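Local coordinates for ABM domain-containing protein (Caulobacter crescentus, PDB 3BM7), which is of unknown function but is probably a monooxygenase of the antibiotic-biosynthesis type with a ferredoxin-like fold, at residues Pro31-Ala34 and Ala35-Glu38; Ala46-Lys49 and Ala50-Gly54. All coordinates share one frame; numbering follows the deposited sequence.

Contacts 1 and 2 sit toward the two ends of one element, helix 34-51, which packs on the four-stranded antiparallel sheet of a ferredoxin-like fold. Their centres lie 23 Å apart and their nearest atoms about 9 Å. Contact 1 is a surface contact at the amino end, where Phe37 alone among the touching residues is buried; contact 2, at the carboxyl end, is partly buried through Val48 and Glu52. The Glu38 carboxylate of contact 1 leaves for Arg62 and Tyr70, whereas that of Glu52 lies against Val48 and bonds Tyr90 and His85. Water bridges Ala32 O and the Ala35 amide in contact 1; in contact 2 water and 1,2-ethanediol meet carbonyl oxygens of the helix end and the loop beyond.

Contact 1 (Pro31-Ala34 and Ala35-Glu38); sequences PAKA and AEFE
Lys33 and Phe37 join across the first turn of helix 34-51, with Lys33 at its N-cap position in the loop that leads from strand 21-29 of the ferredoxin-like fold. Phe37 N donates to Lys33 O at 3.0 Å, with an N-H...O angle of 172°. One residue on, Glu38 N reaches Ala34 O at 2.8 Å. The side chain of Glu38 lies against the same acceptor: CG is 3.3 Å from Ala34 O, set beside its own backbone N by chi1 of -67°. The Phe37 ring also turns its edge to this oxygen, which lies near the ring plane, with CD2 4.1 Å from Ala34 O. Beyond this first shell, the Phe37 side chain packs on Leu27 and Val29 of strand 21-29, and its ring meets that of Tyr70 with the planes at about 55°. The extended Glu38 chain carries its carboxylate to Arg62, in a salt bridge, and to Tyr70 OH, in a hydrogen bond, so Tyr70 meets both side chains. Around the outside of the turn, a water accepts from Ala35 N at 2.9 Å and donates to Ala32 O at 3.2 Å.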
loop_
_atom_site.group_PDB
_atom_site.type_symbol
_atom_site.label_atom_id
_atom_site.label_comp_id
_atom_site.label_asym_id
_atom_site.label_seq_id
_atom_site.Cartn_x
_atom_site.Cartn_y
_atom_site.Cartn_z
ATOM N N PRO A 31 21.516 -1.156 5.365
ATOM C CA PRO A 31 21.438 -2.607 5.084
ATOM C C PRO A 31 22.052 -3.541 6.128
ATOM O O PRO A 31 21.490 -4.612 6.387
ATOM C CB PRO A 31 22.149 -2.725 3.749
ATOM C CG PRO A 31 21.801 -1.411 3.080
ATOM C CD PRO A 31 22.021 -0.422 4.189
ATOM N N ALA A 32 23.136 -3.115 6.747
ATOM C CA ALA A 32 23.800 -3.946 7.750
ATOM C C ALA A 32 22.951 -4.076 9.024
ATOM O O ALA A 32 23.193 -4.967 9.850
ATOM C CB ALA A 32 25.188 -3.390 8.066
ATOM N N LYS A 33 21.980 -3.179 9.201
ATOM C CA LYS A 33 21.117 -3.203 10.384
ATOM C C LYS A 33 19.695 -3.625 10.065
ATOM O O LYS A 33 18.800 -3.477 10.880
ATOM C CB LYS A 33 21.127 -1.826 11.065
ATOM C CG LYS A 33 22.493 -1.394 11.514
ATOM C CD LYS A 33 22.494 -0.098 12.281
ATOM C CE LYS A 33 23.830 0.058 13.025
ATOM N NZ LYS A 33 24.230 1.471 13.163
ATOM N N ALA A 34 19.488 -4.219 8.889
ATOM C CA ALA A 34 18.156 -4.700 8.470
ATOM C C ALA A 34 17.519 -5.742 9.386
ATOM O O ALA A 34 16.324 -5.667 9.674
ATOM C CB ALA A 34 18.213 -5.255 7.022
ATOM N N ALA A 35 18.299 -6.710 9.874
ATOM C CA ALA A 35 17.772 -7.708 10.782
ATOM C C ALA A 35 17.209 -7.090 12.061
ATOM O O ALA A 35 16.124 -7.454 12.542
ATOM C CB ALA A 35 18.895 -8.742 11.141
ATOM N N GLU A 36 17.972 -6.155 12.624
ATOM C CA GLU A 36 17.570 -5.418 13.821
ATOM C C GLU A 36 16.282 -4.656 13.555
ATOM O O GLU A 36 15.304 -4.760 14.301
ATOM C CB GLU A 36 18.698 -4.446 14.211
ATOM C CG GLU A 36 18.456 -3.544 15.433
ATOM C CD GLU A 36 19.681 -2.683 15.778
ATOM O OE1 GLU A 36 20.744 -2.850 15.136
ATOM O OE2 GLU A 36 19.590 -1.842 16.695
ATOM N N PHE A 37 16.297 -3.898 12.471
ATOM C CA PHE A 37 15.138 -3.131 12.056
ATOM C C PHE A 37 13.903 -4.043 11.900
ATOM O O PHE A 37 12.833 -3.721 12.430
ATOM C CB PHE A 37 15.402 -2.378 10.758
ATOM C CG PHE A 37 14.141 -1.911 10.092
ATOM C CD1 PHE A 37 13.453 -0.821 10.595
ATOM C CD2 PHE A 37 13.586 -2.617 9.028
ATOM C CE1 PHE A 37 12.312 -0.391 10.009
ATOM C CE2 PHE A 37 12.432 -2.191 8.447
ATOM C CZ PHE A 37 11.785 -1.104 8.939
ATOM N N GLU A 38 14.035 -5.143 11.158
ATOM C CA GLU A 38 12.868 -5.994 10.920
ATOM C C GLU A 38 12.290 -6.595 12.199
ATOM O O GLU A 38 11.077 -6.694 12.363
ATOM C CB GLU A 38 13.134 -7.095 9.877
ATOM C CG GLU A 38 13.365 -6.525 8.478
ATOM C CD GLU A 38 13.556 -7.571 7.410
ATOM O OE1 GLU A 38 13.269 -8.749 7.690
ATOM O OE2 GLU A 38 14.022 -7.212 6.305
HETATM O O HOH W 1 21.064 -7.333 9.267
#

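Contact 2 (Ala46-Lys49 and Ala50-Gly54). With EDO (1,2-ethanediol), chain B.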
loop_
_atom_site.group_PDB
_atom_site.type_symbol
_atom_site.label_atom_id
_atom_site.label_comp_id
_atom_site.label_asym_id
_atom_site.label_seq_id
_atom_site.Cartn_x
_atom_site.Cartn_y
_atom_site.Cartn_z
ATOM N N ALA A 46 2.780 -6.557 15.101
ATOM C CA ALA A 46 1.941 -7.453 15.820
ATOM C C ALA A 46 1.113 -6.703 16.874
ATOM O O ALA A 46 -0.047 -7.015 17.058
ATOM C CB ALA A 46 2.800 -8.572 16.479
ATOM N N LYS A 47 1.712 -5.743 17.581
ATOM C CA LYS A 47 1.008 -4.930 18.561
ATOM C C LYS A 47 -0.089 -4.054 17.928
ATOM O O LYS A 47 -1.220 -3.961 18.445
ATOM C CB LYS A 47 2.004 -4.102 19.386
ATOM C CG LYS A 47 2.870 -5.003 20.303
ATOM C CD LYS A 47 3.994 -4.270 21.025
ATOM C CE LYS A 47 4.889 -5.301 21.788
ATOM N NZ LYS A 47 6.257 -4.774 22.114
ATOM N N VAL A 48 0.274 -3.453 16.817
ATOM C CA VAL A 48 -0.644 -2.569 16.058
ATOM C C VAL A 48 -1.866 -3.399 15.680
ATOM O O VAL A 48 -3.016 -3.042 16.003
ATOM C CB VAL A 48 0.018 -1.934 14.846
ATOM C CG1 VAL A 48 -1.064 -1.305 13.975
ATOM C CG2 VAL A 48 1.042 -0.896 15.271
ATOM N N LYS A 49 -1.617 -4.514 14.990
ATOM C CA LYS A 49 -2.753 -5.390 14.572
ATOM C C LYS A 49 -3.594 -5.982 15.700
ATOM O O LYS A 49 -4.839 -6.092 15.621
ATOM C CB LYS A 49 -2.257 -6.470 13.609
ATOM C CG LYS A 49 -1.692 -5.858 12.370
ATOM C CD LYS A 49 -1.275 -6.874 11.337
ATOM C CE LYS A 49 0.108 -6.606 10.841
ATOM N NZ LYS A 49 0.379 -7.376 9.612
ATOM N N ALA A 50 -2.954 -6.348 16.803
ATOM C CA ALA A 50 -3.643 -6.875 17.869
ATOM C C ALA A 50 -4.440 -5.850 18.656
ATOM O O ALA A 50 -5.475 -6.207 19.214
ATOM C CB ALA A 50 -2.625 -7.594 18.845
ATOM N N ASN A 51 -3.937 -4.624 18.787
ATOM C CA ASN A 51 -4.491 -3.622 19.692
ATOM C C ASN A 51 -5.387 -2.560 19.085
ATOM O O ASN A 51 -6.151 -1.924 19.817
ATOM C CB ASN A 51 -3.361 -2.911 20.451
ATOM C CG ASN A 51 -2.553 -3.849 21.297
ATOM O OD1 ASN A 51 -3.092 -4.788 21.890
ATOM N ND2 ASN A 51 -1.262 -3.579 21.421
ATOM N N GLU A 52 -5.327 -2.391 17.767
ATOM C CA GLU A 52 -5.983 -1.251 17.079
ATOM C C GLU A 52 -7.016 -1.689 16.054
ATOM O O GLU A 52 -6.669 -1.982 14.906
ATOM C CB GLU A 52 -4.931 -0.403 16.369
ATOM C CG GLU A 52 -3.965 0.290 17.325
ATOM C CD GLU A 52 -2.782 0.954 16.630
ATOM O OE1 GLU A 52 -2.968 1.627 15.568
ATOM O OE2 GLU A 52 -1.631 0.770 17.147
ATOM N N PRO A 53 -8.290 -1.747 16.461
ATOM C CA PRO A 53 -9.326 -2.147 15.515
ATOM C C PRO A 53 -9.455 -1.197 14.310
ATOM O O PRO A 53 -10.001 -1.595 13.292
ATOM C CB PRO A 53 -10.608 -2.177 16.373
ATOM C CG PRO A 53 -10.316 -1.398 17.537
ATOM C CD PRO A 53 -8.841 -1.493 17.795
ATOM N N GLY A 54 -8.995 0.049 14.460
ATOM C CA GLY A 54 -9.050 1.028 13.397
ATOM C C GLY A 54 -7.928 0.931 12.402
ATOM O O GLY A 54 -7.913 1.655 11.416
HETATM C C1 EDO B . -8.551 -5.089 18.020
HETATM O O1 EDO B . -7.684 -4.635 19.057
HETATM C C2 EDO B . -7.717 -5.398 16.786
HETATM O O2 EDO B . -8.546 -6.012 15.800
HETATM O O HOH W 2 -6.395 -4.450 13.745
#
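Val48 and Glu52 meet at the carboxyl end of helix 34-51 in this ferredoxin-like fold, where Ala46 to Asn51 form the last turn and a half and Glu52 is the first residue to leave helical backbone angles. Backbone bonds close the end: Ala50 N to Ala46 O, Asn51 N to Lys47 O and, just past the helix, Glu52 N to Val48 O at 3.0 Å. Asn51 N also has a weak bond to Val48 O, so that carbonyl receives two amides. Among the side chains, Asn51 folds back over the preceding turn, CG beside its own backbone N (chi1 -61°), which brings ND2 to 3.0 Å from Lys47 O, though the angle is too poor for a hydrogen bond. The Glu52 carboxylate lies across the branches of Val48, with OE2 3.7 Å from Val48 CG2 and OE1 3.8 Å from Val48 CG1. Its oxygens are nevertheless satisfied in this buried setting, by hydrogen bonds to Tyr90 OH and His85 ND1 from the neighbouring helices. Solvent components attend the carbonyls of the end: a water lies 2.9 Å from Lys49 O and 2.7 Å from Glu52 O, while 1,2-ethanediol, probably from the crystallisation liquor, donates through its O1 to Ala50 O at 2.7 Å.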